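Local atomic coordinates of thermophilic dibenzothiophene desulfurization enzyme C (Paenibacillus sp. A11-2, PDB entry 5XDC), a protein that probably catalyses the FMNH2- and oxygen-dependent oxidation of dibenzothiophene to its 5-oxide and then to the 5,5-dioxide. Residues R119-N131 with K156-V170. Numbering follows the deposited sequence. Where two conformers were deposited one is given.
With IND (indole), chain J.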
loop_
_atom_site.group_PDB
_atom_site.type_symbol
_atom_site.label_atom_id
_atom_site.label_comp_id
_atom_site.label_asym_id
_atom_site.label_seq_id
_atom_site.Cartn_x
_atom_site.Cartn_y
_atom_site.Cartn_z
ATOM N N ARG B 119 -25.997 36.964 -20.533
ATOM C CA ARG B 119 -27.240 37.082 -21.295
ATOM C C ARG B 119 -27.491 35.856 -22.164
ATOM O O ARG B 119 -28.623 35.365 -22.248
ATOM C CB ARG B 119 -27.174 38.352 -22.149
ATOM C CG ARG B 119 -28.258 38.509 -23.195
ATOM C CD ARG B 119 -28.069 39.807 -24.004
ATOM N NE ARG B 119 -27.002 40.677 -23.479
ATOM C CZ ARG B 119 -25.835 40.922 -24.083
ATOM N NH1 ARG B 119 -24.946 41.729 -23.511
ATOM N NH2 ARG B 119 -25.545 40.376 -25.256
ATOM N N GLU B 120 -26.447 35.354 -22.811
ATOM C CA GLU B 120 -26.557 34.244 -23.741
ATOM C C GLU B 120 -26.291 32.894 -23.085
ATOM O O GLU B 120 -26.318 31.874 -23.776
ATOM C CB GLU B 120 -25.592 34.464 -24.912
ATOM C CG GLU B 120 -25.853 35.783 -25.678
ATOM C CD GLU B 120 -24.975 35.958 -26.905
ATOM O OE1 GLU B 120 -24.219 35.031 -27.263
ATOM O OE2 GLU B 120 -25.045 37.041 -27.529
ATOM N N ARG B 121 -26.032 32.873 -21.778
ATOM C CA ARG B 121 -25.850 31.636 -21.015
ATOM C C ARG B 121 -24.732 30.779 -21.611
ATOM O O ARG B 121 -24.909 29.594 -21.904
ATOM C CB ARG B 121 -27.171 30.871 -20.917
ATOM C CG ARG B 121 -28.264 31.717 -20.251
ATOM C CD ARG B 121 -29.405 30.901 -19.681
ATOM N NE ARG B 121 -30.307 31.728 -18.878
ATOM C CZ ARG B 121 -30.159 31.993 -17.578
ATOM N NH1 ARG B 121 -29.131 31.501 -16.876
ATOM N NH2 ARG B 121 -31.055 32.765 -16.970
ATOM N N TRP B 122 -23.563 31.391 -21.766
ATOM C CA TRP B 122 -22.423 30.727 -22.395
ATOM C C TRP B 122 -21.891 29.576 -21.553
ATOM O O TRP B 122 -21.658 29.717 -20.352
ATOM C CB TRP B 122 -21.294 31.714 -22.636
ATOM C CG TRP B 122 -21.492 32.610 -23.808
ATOM C CD1 TRP B 122 -22.583 32.672 -24.639
ATOM C CD2 TRP B 122 -20.564 33.578 -24.288
ATOM N NE1 TRP B 122 -22.379 33.627 -25.605
ATOM C CE2 TRP B 122 -21.150 34.199 -25.411
ATOM C CE3 TRP B 122 -19.293 33.991 -23.872
ATOM C CZ2 TRP B 122 -20.495 35.198 -26.131
ATOM C CZ3 TRP B 122 -18.648 34.990 -24.587
ATOM C CH2 TRP B 122 -19.255 35.585 -25.696
ATOM N N PHE B 123 -21.672 28.450 -22.218
ATOM C CA PHE B 123 -20.986 27.277 -21.689
ATOM C C PHE B 123 -19.723 27.164 -22.539
ATOM O O PHE B 123 -19.815 26.950 -23.751
ATOM C CB PHE B 123 -21.899 26.055 -21.809
ATOM C CG PHE B 123 -21.644 24.955 -20.804
ATOM C CD1 PHE B 123 -20.368 24.603 -20.430
ATOM C CD2 PHE B 123 -22.712 24.255 -20.267
ATOM C CE1 PHE B 123 -20.165 23.562 -19.522
ATOM C CE2 PHE B 123 -22.508 23.225 -19.371
ATOM C CZ PHE B 123 -21.230 22.896 -18.998
ATOM N N LEU B 124 -18.556 27.384 -21.937
ATOM C CA LEU B 124 -17.299 27.499 -22.676
ATOM C C LEU B 124 -16.693 26.129 -22.937
ATOM O O LEU B 124 -16.726 25.246 -22.069
ATOM C CB LEU B 124 -16.288 28.365 -21.919
ATOM C CG LEU B 124 -16.702 29.799 -21.560
ATOM C CD1 LEU B 124 -15.656 30.455 -20.670
ATOM C CD2 LEU B 124 -16.899 30.620 -22.817
ATOM N N GLY B 125 -16.136 25.962 -24.141
ATOM C CA GLY B 125 -15.421 24.761 -24.515
ATOM C C GLY B 125 -13.954 25.039 -24.818
ATOM O O GLY B 125 -13.509 26.192 -24.901
ATOM N N ASN B 126 -13.194 23.950 -24.990
ATOM C CA ASN B 126 -11.742 24.010 -25.020
ATOM C C ASN B 126 -11.226 23.335 -26.283
ATOM O O ASN B 126 -11.628 22.207 -26.590
ATOM C CB ASN B 126 -11.183 23.333 -23.761
ATOM C CG ASN B 126 -9.709 23.478 -23.632
ATOM O OD1 ASN B 126 -8.954 22.592 -24.033
ATOM N ND2 ASN B 126 -9.270 24.597 -23.061
ATOM N N ALA B 127 -10.342 24.019 -27.014
ATOM C CA ALA B 127 -9.746 23.458 -28.231
ATOM C C ALA B 127 -8.415 24.099 -28.590
ATOM O O ALA B 127 -8.338 24.825 -29.570
ATOM C CB ALA B 127 -10.702 23.608 -29.381
ATOM N N SER B 128 -7.349 23.839 -27.848
ATOM C CA SER B 128 -7.310 22.966 -26.693
ATOM C C SER B 128 -6.096 23.395 -25.892
ATOM O O SER B 128 -5.067 23.735 -26.476
ATOM C CB SER B 128 -7.184 21.496 -27.100
ATOM O OG SER B 128 -6.782 20.703 -25.992
ATOM N N SER B 129 -6.197 23.394 -24.565
ATOM C CA SER B 129 -5.048 23.721 -23.730
ATOM C C SER B 129 -4.313 22.478 -23.265
ATOM O O SER B 129 -3.429 22.573 -22.406
ATOM C CB SER B 129 -5.476 24.571 -22.530
ATOM O OG SER B 129 -6.580 24.036 -21.848
ATOM N N GLU B 130 -4.645 21.322 -23.835
ATOM C CA GLU B 130 -4.072 20.029 -23.464
ATOM C C GLU B 130 -3.326 19.472 -24.669
ATOM O O GLU B 130 -3.829 18.604 -25.384
ATOM C CB GLU B 130 -5.185 19.102 -22.985
ATOM C CG GLU B 130 -5.722 19.576 -21.655
ATOM C CD GLU B 130 -7.029 18.957 -21.243
ATOM O OE1 GLU B 130 -7.559 18.064 -21.947
ATOM O OE2 GLU B 130 -7.530 19.372 -20.184
ATOM N N ASN B 131 -2.114 19.979 -24.890
ATOM C CA ASN B 131 -1.339 19.603 -26.068
ATOM C C ASN B 131 -0.427 18.405 -25.817
ATOM O O ASN B 131 -0.437 17.442 -26.592
ATOM C CB ASN B 131 -0.515 20.800 -26.551
ATOM C CG ASN B 131 -1.298 21.703 -27.487
ATOM O OD1 ASN B 131 -1.298 21.500 -28.705
ATOM N ND2 ASN B 131 -1.979 22.701 -26.925
ATOM N N LYS B 156 -7.012 19.607 -33.844
ATOM C CA LYS B 156 -6.641 19.626 -32.434
ATOM C C LYS B 156 -7.278 18.426 -31.742
ATOM O O LYS B 156 -8.482 18.215 -31.866
ATOM C CB LYS B 156 -7.140 20.929 -31.795
ATOM C CG LYS B 156 -6.517 21.287 -30.466
ATOM C CD LYS B 156 -5.072 21.708 -30.638
ATOM C CE LYS B 156 -4.845 23.154 -30.216
ATOM N NZ LYS B 156 -3.405 23.513 -30.314
ATOM N N ALA B 157 -6.485 17.649 -31.015
ATOM C CA ALA B 157 -7.035 16.548 -30.236
ATOM C C ALA B 157 -7.366 16.985 -28.805
ATOM O O ALA B 157 -6.904 18.024 -28.319
ATOM C CB ALA B 157 -6.060 15.373 -30.201
ATOM N N PHE B 158 -8.189 16.173 -28.144
ATOM C CA PHE B 158 -8.565 16.360 -26.742
ATOM C C PHE B 158 -9.108 17.765 -26.506
ATOM O O PHE B 158 -8.565 18.558 -25.734
ATOM C CB PHE B 158 -7.392 16.059 -25.808
ATOM C CG PHE B 158 -7.163 14.584 -25.598
ATOM C CD1 PHE B 158 -7.872 13.891 -24.627
ATOM C CD2 PHE B 158 -6.254 13.894 -26.381
ATOM C CE1 PHE B 158 -7.663 12.527 -24.433
ATOM C CE2 PHE B 158 -6.042 12.537 -26.195
ATOM C CZ PHE B 158 -6.749 11.853 -25.221
ATOM N N CYS B 159 -10.222 18.034 -27.176
ATOM C CA CYS B 159 -10.910 19.318 -27.093
ATOM C C CYS B 159 -12.130 19.192 -26.177
ATOM O O CYS B 159 -13.283 19.171 -26.608
ATOM C CB CYS B 159 -11.304 19.773 -28.492
ATOM S SG CYS B 159 -9.935 20.059 -29.568
ATOM N N SER B 160 -11.855 19.118 -24.877
ATOM C CA SER B 160 -12.915 18.849 -23.915
ATOM C C SER B 160 -14.050 19.858 -24.020
ATOM O O SER B 160 -13.828 21.067 -24.129
ATOM C CB SER B 160 -12.346 18.860 -22.496
ATOM O OG SER B 160 -11.288 17.928 -22.385
ATOM N N GLY B 161 -15.276 19.358 -23.967
ATOM C CA GLY B 161 -16.434 20.218 -24.001
ATOM C C GLY B 161 -16.590 20.981 -25.295
ATOM O O GLY B 161 -17.229 22.037 -25.313
ATOM N N SER B 162 -16.057 20.452 -26.393
ATOM C CA SER B 162 -16.066 21.192 -27.645
ATOM C C SER B 162 -17.404 21.136 -28.368
ATOM O O SER B 162 -17.610 21.910 -29.303
ATOM C CB SER B 162 -14.955 20.676 -28.575
ATOM O OG SER B 162 -15.049 19.284 -28.787
ATOM N N ALA B 163 -18.317 20.264 -27.963
ATOM C CA ALA B 163 -19.634 20.192 -28.579
ATOM C C ALA B 163 -20.603 21.065 -27.803
ATOM O O ALA B 163 -20.510 21.170 -26.577
ATOM C CB ALA B 163 -20.154 18.753 -28.600
ATOM N N ASP B 164 -21.537 21.690 -28.517
ATOM C CA ASP B 164 -22.551 22.534 -27.875
ATOM C C ASP B 164 -21.909 23.671 -27.073
ATOM O O ASP B 164 -22.469 24.144 -26.087
ATOM C CB ASP B 164 -23.460 21.687 -26.981
ATOM C CG ASP B 164 -24.604 22.483 -26.354
ATOM O OD1 ASP B 164 -25.318 23.202 -27.095
ATOM O OD2 ASP B 164 -24.798 22.377 -25.117
ATOM N N ALA B 165 -20.738 24.131 -27.496
ATOM C CA ALA B 165 -20.022 25.204 -26.814
ATOM C C ALA B 165 -20.379 26.547 -27.435
ATOM O O ALA B 165 -20.291 26.714 -28.656
ATOM C CB ALA B 165 -18.512 24.990 -26.909
ATOM N N ASP B 166 -20.762 27.513 -26.594
ATOM C CA ASP B 166 -21.063 28.840 -27.119
ATOM C C ASP B 166 -19.818 29.557 -27.612
ATOM O O ASP B 166 -19.893 30.335 -28.573
ATOM C CB ASP B 166 -21.780 29.659 -26.050
ATOM C CG ASP B 166 -23.078 29.026 -25.644
ATOM O OD1 ASP B 166 -24.075 29.245 -26.348
ATOM O OD2 ASP B 166 -23.113 28.270 -24.658
ATOM N N ARG B 167 -18.677 29.334 -26.960
ATOM C CA ARG B 167 -17.386 29.837 -27.379
ATOM C C ARG B 167 -16.364 28.740 -27.118
ATOM O O ARG B 167 -16.516 27.945 -26.182
ATOM C CB ARG B 167 -16.959 31.111 -26.626
ATOM C CG ARG B 167 -17.772 32.378 -26.929
ATOM C CD ARG B 167 -17.522 32.827 -28.350
ATOM N NE ARG B 167 -18.117 34.126 -28.677
ATOM C CZ ARG B 167 -19.371 34.309 -29.082
ATOM N NH1 ARG B 167 -20.203 33.295 -29.207
ATOM N NH2 ARG B 167 -19.796 35.532 -29.392
ATOM N N LEU B 168 -15.342 28.699 -27.964
ATOM C CA LEU B 168 -14.186 27.829 -27.802
ATOM C C LEU B 168 -12.959 28.656 -27.450
ATOM O O LEU B 168 -12.644 29.645 -28.125
ATOM C CB LEU B 168 -13.896 27.036 -29.080
ATOM C CG LEU B 168 -14.978 26.075 -29.539
ATOM C CD1 LEU B 168 -14.635 25.497 -30.912
ATOM C CD2 LEU B 168 -15.140 24.967 -28.527
ATOM N N LEU B 169 -12.250 28.232 -26.411
ATOM C CA LEU B 169 -10.920 28.734 -26.124
ATOM C C LEU B 169 -9.925 27.969 -26.986
ATOM O O LEU B 169 -9.721 26.766 -26.789
ATOM C CB LEU B 169 -10.624 28.571 -24.634
ATOM C CG LEU B 169 -9.252 29.024 -24.157
ATOM C CD1 LEU B 169 -9.055 30.542 -24.386
ATOM C CD2 LEU B 169 -9.042 28.660 -22.677
ATOM N N VAL B 170 -9.296 28.655 -27.935
ATOM C CA VAL B 170 -8.485 28.014 -28.968
ATOM C C VAL B 170 -7.033 28.430 -28.784
ATOM O O VAL B 170 -6.744 29.576 -28.417
ATOM C CB VAL B 170 -9.000 28.376 -30.381
ATOM C CG1 VAL B 170 -8.110 27.788 -31.442
ATOM C CG2 VAL B 170 -10.421 27.893 -30.576
HETATM N N1 IND J . -11.041 12.730 -20.546
HETATM C C2 IND J . -11.666 13.813 -20.997
HETATM C C3 IND J . -10.697 14.594 -21.288
HETATM C C4 IND J . -8.206 14.743 -21.270
HETATM C C5 IND J . -7.085 13.982 -20.925
HETATM C C6 IND J . -7.234 12.681 -20.402
HETATM C C7 IND J . -8.505 12.143 -20.225
HETATM C C8 IND J . -9.619 12.885 -20.567
HETATM C C9 IND J . -9.459 14.213 -21.094
HETATM O O HOH W 1 -26.350 29.295 -24.847
HETATM O O HOH W 2 -22.813 35.138 -29.606
HETATM O O HOH W 3 -18.475 23.011 -23.139
HETATM O O HOH W 4 -9.221 20.066 -23.503
HETATM O O HOH W 5 -4.252 19.154 -28.357
HETATM O O HOH W 6 -1.789 21.613 -31.756
#
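Strand 124-127 runs parallel to strand 167-170, their axes 32° apart, with Gly125 N donating to Arg167 O and Gly125 O and Ala127 N gripping both backbone polar atoms of Leu169. Gly125 CA packs against Gly161 O at 3.4 Å in a CA-H...O contact. At the entrance to the strands, Asp166 and Phe123 are joined by two bonds: Phe123 N donates a hydrogen bond to Asp166 OD2 (2.8 Å), and Asp166 N donates one to Phe123 O. Asp166 OD2 also forms a salt bridge with Arg50. The Arg167 side chain, bent at chi2, folds over one face of Trp122, its CG 3.6 Å from the centroid of the six-membered ring in a CH-pi contact. Its guanidinium follows, with Trp122 CZ2 beneath its centre and the two planes 39° apart, while Arg167 NH1 reaches back to Asp166 O. Further along, the peptide bond before Ser128 is cis; Ser128 OG, anti to the backbone N (chi1 164°), donates to Phe158 O at 2.8 Å and accepts from Glu130 N in an ST turn. Asn126 N is held by Ser160 O (3.1 Å). Glu130 OE1, Phe158 CD1 and Ser160 OG all approach the bound indole, Glu130 OE2 being hydrogen-bonded to Tyr93 OH. Asn126, Ser128, Ser129 and Ser160 bind FMN in another structure of this enzyme; the flavin is absent here. Strand pair and flanking loops form part of the FMN site and indole pocket, probably the substrate pocket, on the middle beta domain of the acyl-CoA dehydrogenase fold.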